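PDB 3VTX: MamA from Candidatus Magnetobacterium bavaricum, which builds a tetratricopeptide-repeat solenoid from antiparallel helix pairs, a kind of fold that generally serves as a scaffold for protein-protein interactions. Local coordinates for residues A[41-46]-A[72-77]; A[90-95]-A[114-119]; A[14-19]-A[26-31]. All blocks are in the same frame, centred on the assembly; numbering follows the deposited sequence.

Overall arrangement
The three contacts follow one another along an all-helical TPR solenoid, in the order contact 3, contact 1, contact 2. Contact 3 joins helices 5-18 and 21-34 at the N-terminal end; contact 1 skips one helix to join 39-51 with 73-85; contact 2 joins the consecutive helices 89-102 and 107-119. The centres of contacts 1 and 3 are about 15 Å apart, and those two touch where Thr41 and Lys44 pack on Tyr28. Contacts 1 and 2 have centres about 18 Å apart and meet at Tyr76 and Ala95. Contact 1 thus touches both others, whereas contacts 2 and 3, on opposite sides of the chain's centre, have centres about 31 Å apart and do not touch.

Contact 1: A[41-46]-A[72-77]; sequences TLLKLG and SAEAYY
The carboxylate of Glu74 meets Leu43 obliquely: the methyl CD2 of Leu43 stands 4.1 Å from OE1 of Glu74, well out of the carboxylate plane yet not squarely over a face. The same OE1 is held in a salt bridge by Lys47, and Tyr106 also touches the Glu74 side chain. The side chains of Leu43 and Glu74 cross at about a right angle. Both have CG anti to the backbone N (Leu43 chi1 -178°, Glu74 chi1 -177°), which sends the leucine branches toward helix 73-85 and lets the extended glutamate place its charged end beside them. The other branch of Leu43 does the apolar work, with CD1 lying 4.2 Å from CB of Ala75. In the TPR solenoid, helices 39-51 and 73-85 are separated in sequence by helix 55-68, so this contact joins two helices with one other between them in the chain. Phe65 of that intervening helix touches both Leu43 and Ala75 and fills in the junction. A leucine suits the place because its forked end can serve two neighbours at once, and the small alanine lets the helices come close, with the CA atoms of Leu43 and Ala75 7.0 Å apart. Ser72 occupies the N-cap of helix 73-85: its OG accepts from Ala75 N at 3.0 Å, a nearly straight bond (164°) that satisfies an amide of the first turn. Glu74 sits in that same turn, where its negative charge would probably be favoured by the helix dipole.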
# COMPACT_ATOMS: atom_id res chain seq x y z
N THR A 41 9.71 14.05 9.61
CA THR A 41 8.44 14.82 9.68
C THR A 41 7.62 14.76 8.42
O THR A 41 6.40 14.59 8.50
CB THR A 41 8.66 16.24 10.18
OG1 THR A 41 9.33 16.11 11.44
CG2 THR A 41 7.27 17.05 10.47
N LEU A 42 8.26 14.85 7.27
CA LEU A 42 7.55 14.72 6.00
C LEU A 42 6.85 13.38 5.90
O LEU A 42 5.66 13.33 5.52
CB LEU A 42 8.47 14.96 4.81
CG LEU A 42 8.83 16.39 4.53
CD1 LEU A 42 10.06 16.49 3.55
CD2 LEU A 42 7.66 17.27 4.02
N LEU A 43 7.49 12.30 6.33
CA LEU A 43 6.90 10.97 6.25
C LEU A 43 5.76 10.87 7.26
O LEU A 43 4.73 10.32 6.98
CB LEU A 43 7.95 9.90 6.51
CG LEU A 43 7.42 8.50 6.39
CD1 LEU A 43 6.74 8.20 5.03
CD2 LEU A 43 8.63 7.51 6.64
N LYS A 44 5.95 11.38 8.47
CA LYS A 44 4.90 11.34 9.46
C LYS A 44 3.69 12.17 9.05
O LYS A 44 2.54 11.66 9.27
CB LYS A 44 5.39 11.82 10.85
CG LYS A 44 6.20 10.75 11.59
CD LYS A 44 6.97 11.40 12.76
CE LYS A 44 7.62 10.27 13.65
NZ LYS A 44 8.19 10.90 14.84
N LEU A 45 3.91 13.35 8.46
CA LEU A 45 2.75 14.18 8.00
C LEU A 45 2.02 13.45 6.88
O LEU A 45 0.80 13.38 6.84
CB LEU A 45 3.19 15.57 7.60
CG LEU A 45 2.15 16.55 7.09
CD1 LEU A 45 1.05 16.67 8.17
CD2 LEU A 45 2.77 17.84 6.69
N GLY A 46 2.77 12.87 5.96
CA GLY A 46 2.16 12.04 4.89
C GLY A 46 1.32 10.93 5.49
O GLY A 46 0.19 10.70 5.07
N SER A 72 13.82 4.87 0.92
CA SER A 72 12.85 4.29 1.83
C SER A 72 11.77 3.53 0.98
O SER A 72 10.92 4.19 0.25
CB SER A 72 12.13 5.38 2.64
OG SER A 72 10.94 4.91 3.28
N ALA A 73 11.77 2.23 1.07
CA ALA A 73 10.78 1.42 0.33
C ALA A 73 9.35 1.82 0.77
O ALA A 73 8.43 1.94 -0.05
CB ALA A 73 11.01 -0.09 0.49
N GLU A 74 9.19 2.01 2.06
CA GLU A 74 7.87 2.36 2.64
C GLU A 74 7.35 3.67 2.08
O GLU A 74 6.18 3.76 1.73
CB GLU A 74 7.93 2.41 4.17
CG GLU A 74 6.57 2.68 4.82
CD GLU A 74 6.55 2.90 6.34
OE1 GLU A 74 7.38 3.66 6.89
OE2 GLU A 74 5.55 2.41 6.94
N ALA A 75 8.20 4.68 2.04
CA ALA A 75 7.76 5.95 1.47
C ALA A 75 7.24 5.81 0.04
O ALA A 75 6.22 6.38 -0.30
CB ALA A 75 8.85 6.99 1.56
N TYR A 76 7.98 5.10 -0.81
CA TYR A 76 7.56 4.80 -2.15
C TYR A 76 6.25 4.00 -2.18
O TYR A 76 5.42 4.25 -3.08
CB TYR A 76 8.70 4.17 -2.95
CG TYR A 76 9.73 5.14 -3.46
CD1 TYR A 76 9.40 6.08 -4.42
CD2 TYR A 76 11.07 5.10 -2.99
CE1 TYR A 76 10.35 6.97 -4.89
CE2 TYR A 76 12.01 5.98 -3.48
CZ TYR A 76 11.67 6.88 -4.42
OH TYR A 76 12.63 7.76 -4.95
N TYR A 77 6.11 3.03 -1.29
CA TYR A 77 4.91 2.23 -1.24
C TYR A 77 3.73 3.14 -0.93
O TYR A 77 2.66 2.98 -1.51
CB TYR A 77 5.05 1.12 -0.16
CG TYR A 77 3.72 0.41 0.12
CD1 TYR A 77 3.11 -0.44 -0.85
CD2 TYR A 77 3.03 0.64 1.31
CE1 TYR A 77 1.92 -1.04 -0.56
CE2 TYR A 77 1.78 0.03 1.59
CZ TYR A 77 1.26 -0.78 0.61
OH TYR A 77 0.04 -1.40 0.80

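Contact 2: A[90-95]-A[114-119]; sequences QAAIDA and GLVYDS
Two groups grip OG of Ser119: it donates to the carbonyl O of Val116 at 2.6 Å, tilted 15° from the carbonyl plane, and Lys89 NZ forms a second hydrogen bond to it. Val116 thus has a polar tie at its backbone while its side chain faces Ile93, CG1 of Val116 being 3.9 Å from CG1 of Ile93. Its other methyl, CG2, rests 4.2 Å from CB of Ala92. The larger Ile93 also reaches Tyr117: its CD1 lies 3.7 Å from CE1 of the ring, approaching obliquely, while CG2 of Ile93 is 3.8 Å from Tyr117 OH. With CG1 beside the backbone N and CG2 anti to it (chi1 -69°), the branched isoleucine spreads along the tyrosine instead of touching it at a single point. The segments 90-95 and 114-119, from consecutive helices of the TPR solenoid, run roughly antiparallel, their axes at 148° and 9.9 Å apart at closest approach. Ala92 fits beside Val116 because it is small, and Phe84 of helix 73-85 packs against the same valine. All four touching residues are buried and meet mainly through carbon, so shape fit and exclusion of water probably dominate between the segments, with the Ser119-Lys89 bond a polar tie between the helices.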
# COMPACT_ATOMS: atom_id res chain seq x y z
N GLN A 90 0.06 5.70 -13.62
CA GLN A 90 1.47 5.59 -13.94
C GLN A 90 2.38 6.08 -12.85
O GLN A 90 3.45 5.53 -12.64
CB GLN A 90 1.80 6.30 -15.26
CG GLN A 90 3.24 6.05 -15.76
CD GLN A 90 3.52 4.58 -15.96
OE1 GLN A 90 2.78 3.91 -16.66
NE2 GLN A 90 4.56 4.08 -15.30
N ALA A 91 1.96 7.11 -12.11
CA ALA A 91 2.79 7.53 -11.01
C ALA A 91 2.78 6.43 -9.93
O ALA A 91 3.70 6.34 -9.15
CB ALA A 91 2.24 8.91 -10.40
N ALA A 92 1.67 5.72 -9.82
CA ALA A 92 1.53 4.66 -8.84
C ALA A 92 2.52 3.54 -9.18
O ALA A 92 3.21 3.06 -8.32
CB ALA A 92 0.11 4.11 -8.76
N ILE A 93 2.48 3.10 -10.43
CA ILE A 93 3.43 2.08 -10.93
C ILE A 93 4.85 2.53 -10.65
O ILE A 93 5.66 1.77 -10.12
CB ILE A 93 3.22 1.82 -12.44
CG1 ILE A 93 1.89 1.10 -12.70
CG2 ILE A 93 4.34 0.94 -13.01
CD1 ILE A 93 1.46 1.21 -14.16
N ASP A 94 5.18 3.75 -11.07
CA ASP A 94 6.58 4.21 -10.94
C ASP A 94 7.05 4.10 -9.49
O ASP A 94 8.08 3.50 -9.22
CB ASP A 94 6.79 5.62 -11.46
CG ASP A 94 6.60 5.77 -12.97
OD1 ASP A 94 6.55 4.77 -13.77
OD2 ASP A 94 6.44 6.95 -13.37
N ALA A 95 6.24 4.60 -8.55
CA ALA A 95 6.56 4.52 -7.18
C ALA A 95 6.59 3.13 -6.61
O ALA A 95 7.48 2.82 -5.85
CB ALA A 95 5.56 5.40 -6.32
N GLY A 114 0.11 -5.15 -8.60
CA GLY A 114 -0.78 -6.02 -9.34
C GLY A 114 -2.22 -5.47 -9.48
O GLY A 114 -2.81 -5.49 -10.60
N LEU A 115 -2.72 -4.88 -8.40
CA LEU A 115 -4.04 -4.25 -8.39
C LEU A 115 -4.04 -3.11 -9.41
O LEU A 115 -5.02 -2.95 -10.20
CB LEU A 115 -4.43 -3.73 -7.03
CG LEU A 115 -4.71 -4.84 -6.00
CD1 LEU A 115 -5.04 -4.13 -4.66
CD2 LEU A 115 -5.86 -5.85 -6.38
N VAL A 116 -3.00 -2.31 -9.41
CA VAL A 116 -2.92 -1.18 -10.34
C VAL A 116 -2.91 -1.71 -11.81
O VAL A 116 -3.75 -1.25 -12.64
CB VAL A 116 -1.73 -0.29 -10.07
CG1 VAL A 116 -1.68 0.89 -11.11
CG2 VAL A 116 -1.76 0.31 -8.70
N TYR A 117 -2.06 -2.67 -12.12
CA TYR A 117 -1.98 -3.24 -13.47
C TYR A 117 -3.29 -3.85 -13.90
O TYR A 117 -3.80 -3.56 -14.98
CB TYR A 117 -0.94 -4.29 -13.54
CG TYR A 117 0.49 -3.76 -13.73
CD1 TYR A 117 0.82 -2.77 -14.67
CD2 TYR A 117 1.52 -4.39 -13.03
CE1 TYR A 117 2.15 -2.37 -14.81
CE2 TYR A 117 2.84 -3.96 -13.20
CZ TYR A 117 3.12 -2.99 -14.08
OH TYR A 117 4.45 -2.64 -14.21
N ASP A 118 -3.96 -4.54 -13.00
CA ASP A 118 -5.19 -5.18 -13.42
C ASP A 118 -6.25 -4.12 -13.72
O ASP A 118 -7.07 -4.31 -14.65
CB ASP A 118 -5.73 -6.15 -12.39
CG ASP A 118 -6.69 -7.23 -13.03
OD1 ASP A 118 -6.30 -7.82 -14.04
OD2 ASP A 118 -7.84 -7.36 -12.48
N SER A 119 -6.23 -3.03 -12.97
CA SER A 119 -7.17 -1.94 -13.17
C SER A 119 -7.02 -1.29 -14.50
O SER A 119 -7.96 -0.62 -14.94
CB SER A 119 -7.16 -0.88 -12.10
OG SER A 119 -6.03 -0.02 -12.24

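Contact 3: A[14-19]-A[26-31]; sequences KKRTKG and RAYKKV
Tyr28 and Arg16 meet inside the N-terminal helix hairpin of the TPR fold, where helices 5-18 and 21-34 pack side by side. The methylene CD of Arg16 comes 4.1 Å from OH of Tyr28, so the apolar stem of the arginine, and not its charged end, makes the touch. The side chains cross at about a right angle, and the guanidinium and ring planes stand 72° apart, too steep for stacking. CG of Arg16 is anti to the backbone N (chi1 -173°) and the chain stays extended, carrying the guanidinium past the tyrosine to a salt bridge between NH1 and Asp51. Tyrosine suits the interface because its ring can be buried while its hydroxyl finds a partner, here Asp13. Three residues after Arg16, Gly19 follows the helix in a Schellman motif, with the positive phi that glycine adopts easily. Lys15, the third main contributor, extends its chain so that NZ comes close to Arg26, whose NE forms a salt bridge with Asp22. The like charges of Lys15 NZ and Arg26 NH2 stand 4.3 Å apart, an approach probably eased by a water that accepts from Lys15 NZ at 2.8 Å and from Arg26 NH1 at 3.0 Å.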
# COMPACT_ATOMS: atom_id res chain seq x y z
N LYS A 14 2.22 12.35 19.72
CA LYS A 14 1.32 12.02 20.83
C LYS A 14 -0.14 12.37 20.44
O LYS A 14 -1.07 11.69 20.78
CB LYS A 14 1.69 12.84 22.06
CG LYS A 14 2.74 12.23 22.98
CD LYS A 14 3.43 13.31 23.82
CE LYS A 14 2.46 14.06 24.75
NZ LYS A 14 3.24 14.59 25.96
N LYS A 15 -0.30 13.48 19.73
CA LYS A 15 -1.64 13.80 19.19
C LYS A 15 -2.13 12.81 18.18
O LYS A 15 -3.28 12.40 18.23
CB LYS A 15 -1.65 15.24 18.68
CG LYS A 15 -1.72 16.26 19.80
CD LYS A 15 -1.84 17.71 19.35
CE LYS A 15 -1.79 18.74 20.50
NZ LYS A 15 -2.15 20.14 20.04
N ARG A 16 -1.27 12.36 17.27
CA ARG A 16 -1.64 11.38 16.33
C ARG A 16 -2.11 10.07 17.07
O ARG A 16 -3.16 9.48 16.78
CB ARG A 16 -0.46 11.11 15.40
CG ARG A 16 -0.83 10.19 14.25
CD ARG A 16 0.38 9.94 13.39
NE ARG A 16 0.04 8.92 12.44
CZ ARG A 16 0.90 8.12 11.86
NH1 ARG A 16 0.44 7.21 11.04
NH2 ARG A 16 2.20 8.17 12.15
N THR A 17 -1.34 9.68 18.07
CA THR A 17 -1.67 8.41 18.79
C THR A 17 -3.08 8.47 19.41
O THR A 17 -3.89 7.53 19.29
CB THR A 17 -0.56 8.13 19.81
OG1 THR A 17 0.62 7.81 19.06
CG2 THR A 17 -0.94 6.99 20.75
N LYS A 18 -3.39 9.64 19.93
CA LYS A 18 -4.67 10.02 20.53
C LYS A 18 -5.83 10.24 19.54
O LYS A 18 -7.00 10.32 19.94
CB LYS A 18 -4.34 11.29 21.34
CG LYS A 18 -5.36 11.91 22.25
CD LYS A 18 -4.65 12.85 23.23
CE LYS A 18 -5.63 13.58 24.12
NZ LYS A 18 -4.98 14.05 25.39
N GLY A 19 -5.55 10.31 18.23
CA GLY A 19 -6.61 10.34 17.22
C GLY A 19 -6.95 11.81 16.88
O GLY A 19 -7.89 12.08 16.15
N ARG A 26 -1.01 20.08 12.64
CA ARG A 26 -0.53 21.39 13.07
C ARG A 26 0.89 21.35 13.61
O ARG A 26 1.71 22.19 13.23
CB ARG A 26 -1.49 22.07 14.05
CG ARG A 26 -2.68 22.56 13.35
CD ARG A 26 -3.65 23.38 14.24
NE ARG A 26 -4.52 22.51 14.98
CZ ARG A 26 -4.46 22.25 16.27
NH1 ARG A 26 -5.38 21.45 16.79
NH2 ARG A 26 -3.58 22.85 17.00
N ALA A 27 1.16 20.40 14.48
CA ALA A 27 2.47 20.27 15.05
C ALA A 27 3.56 19.93 13.99
O ALA A 27 4.62 20.55 13.94
CB ALA A 27 2.45 19.24 16.18
N TYR A 28 3.25 19.04 13.03
CA TYR A 28 4.20 18.65 12.02
C TYR A 28 4.45 19.76 11.04
O TYR A 28 5.62 20.02 10.62
CB TYR A 28 3.69 17.38 11.35
CG TYR A 28 3.60 16.09 12.18
CD1 TYR A 28 4.57 15.74 13.11
CD2 TYR A 28 2.60 15.17 11.96
CE1 TYR A 28 4.46 14.60 13.85
CE2 TYR A 28 2.54 13.98 12.64
CZ TYR A 28 3.49 13.69 13.57
OH TYR A 28 3.40 12.51 14.22
N LYS A 29 3.39 20.53 10.74
CA LYS A 29 3.52 21.67 9.89
C LYS A 29 4.43 22.74 10.54
O LYS A 29 5.16 23.46 9.80
CB LYS A 29 2.21 22.25 9.47
CG LYS A 29 1.42 21.44 8.41
CD LYS A 29 0.12 22.04 8.04
CE LYS A 29 -0.61 21.31 6.95
NZ LYS A 29 -1.92 21.97 6.71
N LYS A 30 4.33 22.87 11.86
CA LYS A 30 5.14 23.85 12.61
C LYS A 30 6.64 23.40 12.50
O LYS A 30 7.49 24.24 12.17
CB LYS A 30 4.68 23.92 14.03
CG LYS A 30 5.54 24.98 14.88
CD LYS A 30 4.75 25.65 16.00
CE LYS A 30 5.49 26.93 16.52
NZ LYS A 30 5.79 27.85 15.34
N VAL A 31 6.90 22.11 12.66
CA VAL A 31 8.25 21.56 12.44
C VAL A 31 8.78 21.97 11.07
O VAL A 31 9.93 22.45 10.93
CB VAL A 31 8.30 20.09 12.61
CG1 VAL A 31 9.71 19.53 12.17
CG2 VAL A 31 7.97 19.66 13.98
O HOH W 1 -4.89 19.97 19.41